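Local coordinates for protein putative nucleotide-diphospho-sugar transferase (Desulfovibrio desulfuricans subsp. desulfuricans, PDB 3CGX) that is of uncharacterised function but probably transfers sugars from nucleotide-diphospho-sugar donors in the manner of GT-A glycosyltransferases, at residues L87-K92 with V157-R162; L8-Y13 with V106-S111; I113-C118 with P187-V192. One frame throughout, in Å; residues are numbered along the deposited sequence. Where two conformers were deposited one is given.

The three contacts illustrate how a GT-A-type sheet is held together from one flank, through its core, to loops that follow two of its strands. Contact 2, within the parallel strands and with its centre about 4 Å from that of the chain, lies between the others. Its centre is about 14 Å from that of contact 1, yet the two touch, with Met-91 CA 3.7 Å from Leu-108 CD1. Contact 3 is about 13 Å from contact 2 between centres and meets it where Met-109 CE lies 4.2 Å from Tyr-116 CD2. Contacts 1 and 3 stay about 10 Å apart at nearest atoms. A bound imidazole, probably from crystallisation, lies about 4 Å from the Ser-111 side chain.

Contact 1 (L87-K92 with V157-R162); sequences LGERMK and VFDGIR
Phe-158 lays its ring against the first turns of helix 87-100, and this is the tight half of the contact. Because Gly-88 has no side chain, the backbones draw close, with Gly-88 CA 4.9 Å from Phe-158 CA and Gly-88 O 3.5 Å from Phe-158 CB. Over one face of the ring stand Met-91 CB, 4.2 Å from the ring centroid and 29° off its normal, and the backbone N of Lys-92. The selenium of Met-91, a selenomethionine here, makes a more distant, oblique Met-aromatic contact. Val-157 CG2 covers the opposite face.

The outer half is polar and partly exposed. Lys-92 sets out with CG anti to its own N (chi1 -171°), runs past the rim of Phe-158, then bends at chi3 (-59°) and brings NZ to Asp-159 OD1. That salt bridge is modelled very short, so its exact length is doubtful. A weak bond of 3.3 Å also joins Lys-92 NZ to Glu-89 OE2, and the lysine probably eases the repulsion between the two carboxylates.

Phe-158 and Met-91 both touch Tyr-143 of strand 143-149, while Val-157 and Ile-161 pack against helix 169-178.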
loop_
_atom_site.group_PDB
_atom_site.type_symbol
_atom_site.label_atom_id
_atom_site.label_comp_id
_atom_site.label_asym_id
_atom_site.label_seq_id
_atom_site.Cartn_x
_atom_site.Cartn_y
_atom_site.Cartn_z
ATOM N N LEU A 87 12.187 -6.387 -0.278
ATOM C CA LEU A 87 10.927 -5.784 -0.759
ATOM C C LEU A 87 10.940 -5.659 -2.272
ATOM O O LEU A 87 9.928 -5.870 -2.925
ATOM C CB LEU A 87 10.643 -4.448 -0.093
ATOM C CG LEU A 87 9.283 -3.812 -0.435
ATOM C CD1 LEU A 87 8.090 -4.684 -0.038
ATOM C CD2 LEU A 87 9.152 -2.453 0.234
ATOM N N GLY A 88 12.116 -5.427 -2.850
ATOM C CA GLY A 88 12.199 -5.291 -4.288
ATOM C C GLY A 88 11.937 -6.621 -4.974
ATOM O O GLY A 88 11.188 -6.677 -5.942
ATOM N N GLU A 89 12.553 -7.701 -4.486
ATOM C CA GLU A 89 12.272 -9.046 -5.028
ATOM C C GLU A 89 10.792 -9.431 -4.863
ATOM O O GLU A 89 10.180 -10.003 -5.767
ATOM C CB GLU A 89 13.185 -10.137 -4.414
ATOM C CG GLU A 89 14.667 -9.973 -4.840
ATOM C CD GLU A 89 14.834 -9.775 -6.363
ATOM O OE1 GLU A 89 14.713 -10.770 -7.112
ATOM O OE2 GLU A 89 15.086 -8.616 -6.807
ATOM N N ARG A 90 10.228 -9.084 -3.719
ATOM C CA ARG A 90 8.805 -9.402 -3.427
ATOM C C ARG A 90 7.884 -8.687 -4.414
ATOM O O ARG A 90 6.954 -9.280 -4.946
ATOM C CB ARG A 90 8.467 -9.060 -1.969
ATOM C CG ARG A 90 9.152 -10.013 -1.015
ATOM C CD ARG A 90 9.115 -9.612 0.427
ATOM N NE ARG A 90 9.755 -10.697 1.187
ATOM C CZ ARG A 90 9.813 -10.765 2.513
ATOM N NH1 ARG A 90 9.256 -9.835 3.250
ATOM N NH2 ARG A 90 10.437 -11.772 3.106
HETATM N N MSE A 91 8.176 -7.419 -4.698
HETATM C CA MSE A 91 7.372 -6.647 -5.648
HETATM C C MSE A 91 7.544 -7.141 -7.075
HETATM O O MSE A 91 6.579 -7.311 -7.815
HETATM C CB MSE A 91 7.713 -5.160 -5.572
HETATM C CG MSE A 91 7.258 -4.550 -4.269
HETATM SE SE MSE A 91 7.338 -2.583 -4.093
HETATM C CE MSE A 91 9.278 -2.363 -4.053
ATOM N N LYS A 92 8.789 -7.343 -7.474
ATOM C CA LYS A 92 9.090 -7.879 -8.806
ATOM C C LYS A 92 8.374 -9.196 -9.063
ATOM O O LYS A 92 7.723 -9.392 -10.108
ATOM C CB LYS A 92 10.603 -8.120 -8.965
ATOM C CG LYS A 92 10.992 -8.453 -10.371
ATOM C CD LYS A 92 12.376 -9.039 -10.416
ATOM C CE LYS A 92 13.422 -8.118 -9.857
ATOM N NZ LYS A 92 14.818 -8.749 -10.061
ATOM N N VAL A 157 13.734 -2.210 -12.554
ATOM C CA VAL A 157 13.545 -1.049 -11.635
ATOM C C VAL A 157 13.559 -1.483 -10.180
ATOM O O VAL A 157 13.676 -0.649 -9.283
ATOM C CB VAL A 157 12.253 -0.229 -11.898
ATOM C CG1 VAL A 157 12.206 0.166 -13.390
ATOM C CG2 VAL A 157 11.018 -1.003 -11.435
ATOM N N PHE A 158 13.462 -2.788 -9.926
ATOM C CA PHE A 158 13.458 -3.274 -8.532
ATOM C C PHE A 158 14.861 -3.733 -8.129
ATOM O O PHE A 158 15.123 -4.056 -6.988
ATOM C CB PHE A 158 12.462 -4.408 -8.331
ATOM C CG PHE A 158 11.034 -4.012 -8.605
ATOM C CD1 PHE A 158 10.394 -3.129 -7.773
ATOM C CD2 PHE A 158 10.347 -4.504 -9.719
ATOM C CE1 PHE A 158 9.087 -2.766 -8.034
ATOM C CE2 PHE A 158 9.069 -4.135 -9.971
ATOM C CZ PHE A 158 8.439 -3.255 -9.122
ATOM N N ASP A 159 15.759 -3.727 -9.089
ATOM C CA ASP A 159 17.097 -4.262 -8.861
ATOM C C ASP A 159 18.072 -3.188 -8.448
ATOM O O ASP A 159 18.126 -2.097 -9.016
ATOM C CB ASP A 159 17.624 -4.983 -10.103
ATOM C CG ASP A 159 16.868 -6.247 -10.404
ATOM O OD1 ASP A 159 16.141 -6.738 -9.520
ATOM O OD2 ASP A 159 17.006 -6.777 -11.526
ATOM N N GLY A 160 18.863 -3.525 -7.447
ATOM C CA GLY A 160 19.951 -2.667 -7.043
ATOM C C GLY A 160 19.477 -1.486 -6.246
ATOM O O GLY A 160 20.191 -0.497 -6.134
ATOM N N ILE A 161 18.263 -1.567 -5.715
ATOM C CA ILE A 161 17.787 -0.514 -4.824
ATOM C C ILE A 161 18.275 -0.873 -3.427
ATOM O O ILE A 161 18.332 -2.037 -3.046
ATOM C CB ILE A 161 16.236 -0.256 -4.852
ATOM C CG1 ILE A 161 15.872 0.935 -5.759
ATOM C CG2 ILE A 161 15.754 0.147 -3.459
ATOM C CD1 ILE A 161 15.938 0.746 -7.263
ATOM N N ARG A 162 18.661 0.147 -2.681
ATOM C CA ARG A 162 19.119 -0.025 -1.299
ATOM C C ARG A 162 17.932 0.017 -0.348
ATOM O O ARG A 162 17.731 1.010 0.334
ATOM C CB ARG A 162 20.126 1.078 -0.917
#

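Contact 2 (L8-Y13 with V106-S111); sequences LFFVKY and VVLMGS
Phe-10 spreads one face of its ring over Leu-108, whose CD2 stands 4.1 Å from the ring centroid and only 11° off the normal. The second methyl of Leu-108, CD1, reaches the rim at Phe-10 CE1, 3.6 Å away. With CG opposite the backbone N (chi1 -177°), Leu-108 is carried toward Phe-10 and presents both methyls to it. Further back on the same face, Leu-8 CD1 rests on Val-106 CG1 at 3.7 Å.

The two strands are parallel neighbours at the centre of the sheet, in the Rossmann-like half expected of a GT-A fold. Leu-8 N binds Val-107 O, Leu-8 O accepts from Met-109 N, and Phe-10 N donates to Met-109 O at 3.0 Å, nearly straight. After Phe-10 N the next link is made by a side chain. Ser-111 OG, turned in between its own N and carbonyl carbon (chi1 43°), comes to 2.7 Å from Phe-10 O, in the carbonyl plane and on a lone pair. Ser-111 N, poorly aimed at that carbonyl, donates a hydrogen bond instead to a water 2.8 Å away. Gly-110 O lies in the plane of the Phe-9 ring, 3.5 Å from CE1 at its edge, and this buried carbonyl has no hydrogen-bonding partner in the model.

Helix 87-100 covers the Leu-108 and Phe-10 face through Met-91, whereas helix 29-47 covers Phe-9 and Met-109 through Met-43 and binds Ser-111 OG through Tyr-36 OH. Strand 5-11 continues the sheet to strand 53-58, and strand 105-109 continues it to antiparallel strand 143-149.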
loop_
_atom_site.group_PDB
_atom_site.type_symbol
_atom_site.label_atom_id
_atom_site.label_comp_id
_atom_site.label_asym_id
_atom_site.label_seq_id
_atom_site.Cartn_x
_atom_site.Cartn_y
_atom_site.Cartn_z
ATOM N N LEU A 8 -2.375 -5.277 -6.844
ATOM C CA LEU A 8 -1.617 -6.048 -5.866
ATOM C C LEU A 8 -1.476 -5.199 -4.615
ATOM O O LEU A 8 -0.843 -4.133 -4.623
ATOM C CB LEU A 8 -0.256 -6.428 -6.384
ATOM C CG LEU A 8 -0.203 -7.080 -7.755
ATOM C CD1 LEU A 8 1.257 -7.274 -8.248
ATOM C CD2 LEU A 8 -1.039 -8.389 -7.762
ATOM N N PHE A 9 -2.058 -5.711 -3.546
ATOM C CA PHE A 9 -2.207 -4.994 -2.269
ATOM C C PHE A 9 -1.336 -5.647 -1.193
ATOM O O PHE A 9 -1.585 -6.734 -0.750
ATOM C CB PHE A 9 -3.692 -4.927 -1.917
ATOM C CG PHE A 9 -4.032 -4.137 -0.648
ATOM C CD1 PHE A 9 -3.441 -2.901 -0.383
ATOM C CD2 PHE A 9 -5.008 -4.591 0.234
ATOM C CE1 PHE A 9 -3.828 -2.146 0.733
ATOM C CE2 PHE A 9 -5.359 -3.817 1.382
ATOM C CZ PHE A 9 -4.731 -2.613 1.615
ATOM N N PHE A 10 -0.264 -4.957 -0.835
ATOM C CA PHE A 10 0.762 -5.467 0.070
ATOM C C PHE A 10 0.428 -5.132 1.505
ATOM O O PHE A 10 0.260 -3.962 1.881
ATOM C CB PHE A 10 2.153 -4.908 -0.343
ATOM C CG PHE A 10 2.897 -5.747 -1.336
ATOM C CD1 PHE A 10 2.261 -6.326 -2.427
ATOM C CD2 PHE A 10 4.289 -5.927 -1.206
ATOM C CE1 PHE A 10 2.961 -7.127 -3.294
ATOM C CE2 PHE A 10 5.000 -6.682 -2.116
ATOM C CZ PHE A 10 4.352 -7.291 -3.148
ATOM N N VAL A 11 0.305 -6.202 2.298
ATOM C CA VAL A 11 -0.141 -6.193 3.690
ATOM C C VAL A 11 0.719 -7.124 4.559
ATOM O O VAL A 11 1.481 -7.930 4.071
ATOM C CB VAL A 11 -1.657 -6.650 3.783
ATOM C CG1 VAL A 11 -2.597 -5.728 2.944
ATOM C CG2 VAL A 11 -1.846 -8.158 3.367
ATOM N N LYS A 12 0.632 -6.932 5.851
ATOM C CA LYS A 12 1.147 -7.863 6.865
ATOM C C LYS A 12 0.029 -8.190 7.886
ATOM O O LYS A 12 -0.806 -7.334 8.215
ATOM C CB LYS A 12 2.355 -7.278 7.585
ATOM C CG LYS A 12 3.036 -8.207 8.555
ATOM C CD LYS A 12 4.376 -7.708 9.029
ATOM C CE LYS A 12 5.002 -8.691 10.050
ATOM N NZ LYS A 12 6.264 -8.116 10.525
ATOM N N TYR A 13 0.011 -9.437 8.367
ATOM C CA TYR A 13 -0.989 -9.820 9.366
ATOM C C TYR A 13 -0.760 -8.901 10.582
ATOM O O TYR A 13 0.361 -8.763 11.049
ATOM C CB TYR A 13 -0.960 -11.304 9.763
ATOM C CG TYR A 13 -2.208 -11.606 10.522
ATOM C CD1 TYR A 13 -3.385 -11.925 9.846
ATOM C CD2 TYR A 13 -2.247 -11.489 11.923
ATOM C CE1 TYR A 13 -4.598 -12.133 10.538
ATOM C CE2 TYR A 13 -3.448 -11.693 12.628
ATOM C CZ TYR A 13 -4.623 -11.993 11.916
ATOM O OH TYR A 13 -5.829 -12.181 12.564
ATOM N N VAL A 106 -1.223 -3.566 -14.265
ATOM C CA VAL A 106 -1.080 -3.943 -12.890
ATOM C C VAL A 106 -0.534 -2.809 -12.045
ATOM O O VAL A 106 0.429 -2.170 -12.411
ATOM C CB VAL A 106 -0.115 -5.175 -12.754
ATOM C CG1 VAL A 106 0.057 -5.574 -11.296
ATOM C CG2 VAL A 106 -0.614 -6.346 -13.597
ATOM N N VAL A 107 -1.200 -2.557 -10.919
ATOM C CA VAL A 107 -0.689 -1.607 -9.930
ATOM C C VAL A 107 -0.439 -2.339 -8.609
ATOM O O VAL A 107 -1.196 -3.224 -8.198
ATOM C CB VAL A 107 -1.603 -0.323 -9.727
ATOM C CG1 VAL A 107 -1.784 0.464 -11.077
ATOM C CG2 VAL A 107 -2.895 -0.698 -9.173
ATOM N N LEU A 108 0.670 -1.991 -7.977
ATOM C CA LEU A 108 1.031 -2.556 -6.680
ATOM C C LEU A 108 1.091 -1.398 -5.671
ATOM O O LEU A 108 1.725 -0.384 -5.894
ATOM C CB LEU A 108 2.352 -3.335 -6.801
ATOM C CG LEU A 108 2.948 -4.107 -5.614
ATOM C CD1 LEU A 108 4.026 -5.108 -6.136
ATOM C CD2 LEU A 108 3.530 -3.166 -4.601
HETATM N N MSE A 109 0.414 -1.556 -4.548
HETATM C CA MSE A 109 0.409 -0.535 -3.548
HETATM C C MSE A 109 0.467 -1.083 -2.166
HETATM O O MSE A 109 0.100 -2.234 -1.925
HETATM C CB MSE A 109 -0.865 0.273 -3.710
HETATM C CG MSE A 109 -2.131 -0.466 -3.365
HETATM SE SE MSE A 109 -3.671 0.655 -3.987
HETATM C CE MSE A 109 -3.473 2.153 -2.802
ATOM N N GLY A 110 0.904 -0.233 -1.253
ATOM C CA GLY A 110 1.025 -0.607 0.143
ATOM C C GLY A 110 -0.229 -0.320 0.960
ATOM O O GLY A 110 -1.250 0.157 0.451
ATOM N N SER A 111 -0.129 -0.587 2.250
ATOM C CA SER A 111 -1.301 -0.537 3.100
ATOM C C SER A 111 -1.175 0.450 4.263
ATOM O O SER A 111 -1.875 0.308 5.276
ATOM C CB SER A 111 -1.565 -1.950 3.670
ATOM O OG SER A 111 -0.387 -2.574 4.088
HETATM O O HOH W 1 2.370 -1.593 2.992
#

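Contact 3 (I113-C118 with P187-V192); sequences IPDYPC and PDWNDV
Ile-113 to Tyr-116 form a type I beta turn, closed by Tyr-116 N on Ile-113 O at 2.9 Å, and the turn comes up beside the extended chain of 187-192, with Ile-113 CA 5.2 Å from Asp-191 CA. Both segments are loops of the GT-A-like fold: the first follows strand 105-109, and the second follows edge strand 183-185.

Trp-189 packs between the loops, meeting Ile-113, Asp-115, Tyr-116 and Pro-117. Its indole donates from NE1 to Asp-115 OD1 over 2.9 Å, almost straight at 176°. The acceptor lies in the indole plane, but the indole N-H meets the carboxylate from above the carboxylate plane. Asp-115 can reach the nitrogen because its CG is turned in between its own N and carbonyl carbon (chi1 61°). Tyr-116 comes at one face of the indole edge-on, in a T-shaped stack with the planes 76° apart and Tyr-116 CD1 3.5 Å from Trp-189 CD2. The hydroxyl of Tyr-116 is hydrogen-bonded to Tyr-144 OH, which ties the stacked ring to strand 143-149. At the far end of the indole, Pro-117 CD lies 3.5 Å from Trp-189 CH2, and Ile-113 CG2 meets its pyrrole side obliquely.

Away from the indole, Pro-114 CD touches Val-192 CG2, and helix 195-204 packs on both residues. One water adds a second polar link between the loops, donating to both Asp-115 OD1 and Asn-190 O, each 2.7 Å from its oxygen, so that Asp-115 OD1 is gripped by two donors.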
loop_
_atom_site.group_PDB
_atom_site.type_symbol
_atom_site.label_atom_id
_atom_site.label_comp_id
_atom_site.label_asym_id
_atom_site.label_seq_id
_atom_site.Cartn_x
_atom_site.Cartn_y
_atom_site.Cartn_z
ATOM N N ILE A 113 -1.583 3.846 3.863
ATOM C CA ILE A 113 -2.222 5.059 3.377
ATOM C C ILE A 113 -3.736 4.948 3.395
ATOM O O ILE A 113 -4.405 5.050 2.319
ATOM C CB ILE A 113 -1.678 5.439 1.926
ATOM C CG1 ILE A 113 -1.740 4.260 0.952
ATOM C CG2 ILE A 113 -0.240 6.038 1.997
ATOM C CD1 ILE A 113 -1.568 4.671 -0.478
ATOM N N PRO A 114 -4.306 4.820 4.611
ATOM C CA PRO A 114 -5.703 4.426 4.737
ATOM C C PRO A 114 -6.696 5.394 4.161
ATOM O O PRO A 114 -7.795 5.015 3.831
ATOM C CB PRO A 114 -5.877 4.281 6.240
ATOM C CG PRO A 114 -4.859 5.176 6.829
ATOM C CD PRO A 114 -3.694 5.034 5.948
ATOM N N ASP A 115 -6.319 6.652 4.046
ATOM C CA ASP A 115 -7.240 7.663 3.520
ATOM C C ASP A 115 -7.091 7.900 2.013
ATOM O O ASP A 115 -7.592 8.893 1.478
ATOM C CB ASP A 115 -7.096 9.027 4.224
ATOM C CG ASP A 115 -5.704 9.659 4.072
ATOM O OD1 ASP A 115 -4.670 8.979 3.839
ATOM O OD2 ASP A 115 -5.627 10.903 4.232
ATOM N N TYR A 116 -6.333 7.047 1.340
ATOM C CA TYR A 116 -6.080 7.285 -0.054
ATOM C C TYR A 116 -7.372 7.108 -0.839
ATOM O O TYR A 116 -8.010 6.077 -0.727
ATOM C CB TYR A 116 -5.058 6.313 -0.610
ATOM C CG TYR A 116 -4.481 6.751 -1.947
ATOM C CD1 TYR A 116 -3.534 7.776 -2.012
ATOM C CD2 TYR A 116 -4.834 6.132 -3.121
ATOM C CE1 TYR A 116 -2.977 8.174 -3.219
ATOM C CE2 TYR A 116 -4.267 6.517 -4.326
ATOM C CZ TYR A 116 -3.354 7.536 -4.366
ATOM O OH TYR A 116 -2.771 7.922 -5.571
ATOM N N PRO A 117 -7.737 8.090 -1.668
ATOM C CA PRO A 117 -8.993 7.867 -2.396
ATOM C C PRO A 117 -8.904 6.802 -3.497
ATOM O O PRO A 117 -8.052 6.855 -4.373
ATOM C CB PRO A 117 -9.340 9.257 -2.935
ATOM C CG PRO A 117 -8.156 10.123 -2.720
ATOM C CD PRO A 117 -7.052 9.306 -2.108
ATOM N N CYS A 118 -9.821 5.849 -3.417
ATOM C CA CYS A 118 -9.851 4.732 -4.344
ATOM C C CYS A 118 -9.875 5.214 -5.794
ATOM O O CYS A 118 -9.224 4.618 -6.637
ATOM C CB CYS A 118 -10.995 3.730 -4.046
ATOM S SG CYS A 118 -12.767 4.255 -4.086
ATOM N N PRO A 187 -0.240 11.870 -7.180
ATOM C CA PRO A 187 0.019 12.850 -6.134
ATOM C C PRO A 187 0.900 12.339 -5.010
ATOM O O PRO A 187 0.882 11.163 -4.676
ATOM C CB PRO A 187 -1.399 13.136 -5.589
ATOM C CG PRO A 187 -2.304 12.811 -6.700
ATOM C CD PRO A 187 -1.691 11.614 -7.312
ATOM N N ASP A 188 1.647 13.233 -4.390
ATOM C CA ASP A 188 2.389 12.841 -3.189
ATOM C C ASP A 188 1.385 12.473 -2.058
ATOM O O ASP A 188 0.292 13.066 -1.929
ATOM C CB ASP A 188 3.253 13.951 -2.646
ATOM C CG ASP A 188 4.260 14.498 -3.651
ATOM O OD1 ASP A 188 4.447 13.968 -4.758
ATOM O OD2 ASP A 188 4.849 15.528 -3.314
ATOM N N TRP A 189 1.758 11.482 -1.258
ATOM C CA TRP A 189 0.919 11.047 -0.143
ATOM C C TRP A 189 1.774 10.602 1.029
ATOM O O TRP A 189 2.929 10.199 0.845
ATOM C CB TRP A 189 -0.007 9.893 -0.559
ATOM C CG TRP A 189 -1.383 9.978 0.091
ATOM C CD1 TRP A 189 -1.793 9.376 1.256
ATOM C CD2 TRP A 189 -2.521 10.716 -0.390
ATOM N NE1 TRP A 189 -3.091 9.707 1.521
ATOM C CE2 TRP A 189 -3.574 10.495 0.503
ATOM C CE3 TRP A 189 -2.752 11.525 -1.508
ATOM C CZ2 TRP A 189 -4.830 11.097 0.345
ATOM C CZ3 TRP A 189 -4.004 12.069 -1.681
ATOM C CH2 TRP A 189 -5.018 11.879 -0.758
ATOM N N ASN A 190 1.240 10.767 2.234
ATOM C CA ASN A 190 1.942 10.332 3.488
ATOM C C ASN A 190 1.534 8.966 3.988
ATOM O O ASN A 190 0.363 8.688 4.216
ATOM C CB ASN A 190 1.753 11.328 4.647
ATOM C CG ASN A 190 2.837 11.182 5.789
ATOM O OD1 ASN A 190 4.053 10.980 5.539
ATOM N ND2 ASN A 190 2.392 11.344 7.033
ATOM N N ASP A 191 2.542 8.122 4.158
ATOM C CA ASP A 191 2.415 6.835 4.834
ATOM C C ASP A 191 2.253 7.166 6.311
ATOM O O ASP A 191 2.914 8.079 6.823
ATOM C CB ASP A 191 3.664 5.934 4.673
ATOM C CG ASP A 191 3.881 5.408 3.209
ATOM O OD1 ASP A 191 3.068 4.620 2.687
ATOM O OD2 ASP A 191 4.911 5.747 2.597
ATOM N N VAL A 192 1.412 6.413 7.006
ATOM C CA VAL A 192 1.203 6.642 8.421
ATOM C C VAL A 192 2.056 5.634 9.210
ATOM O O VAL A 192 1.734 4.450 9.289
ATOM C CB VAL A 192 -0.309 6.608 8.810
ATOM C CG1 VAL A 192 -0.467 6.840 10.334
ATOM C CG2 VAL A 192 -1.122 7.646 7.991
HETATM O O HOH W 2 -2.248 8.776 5.073
#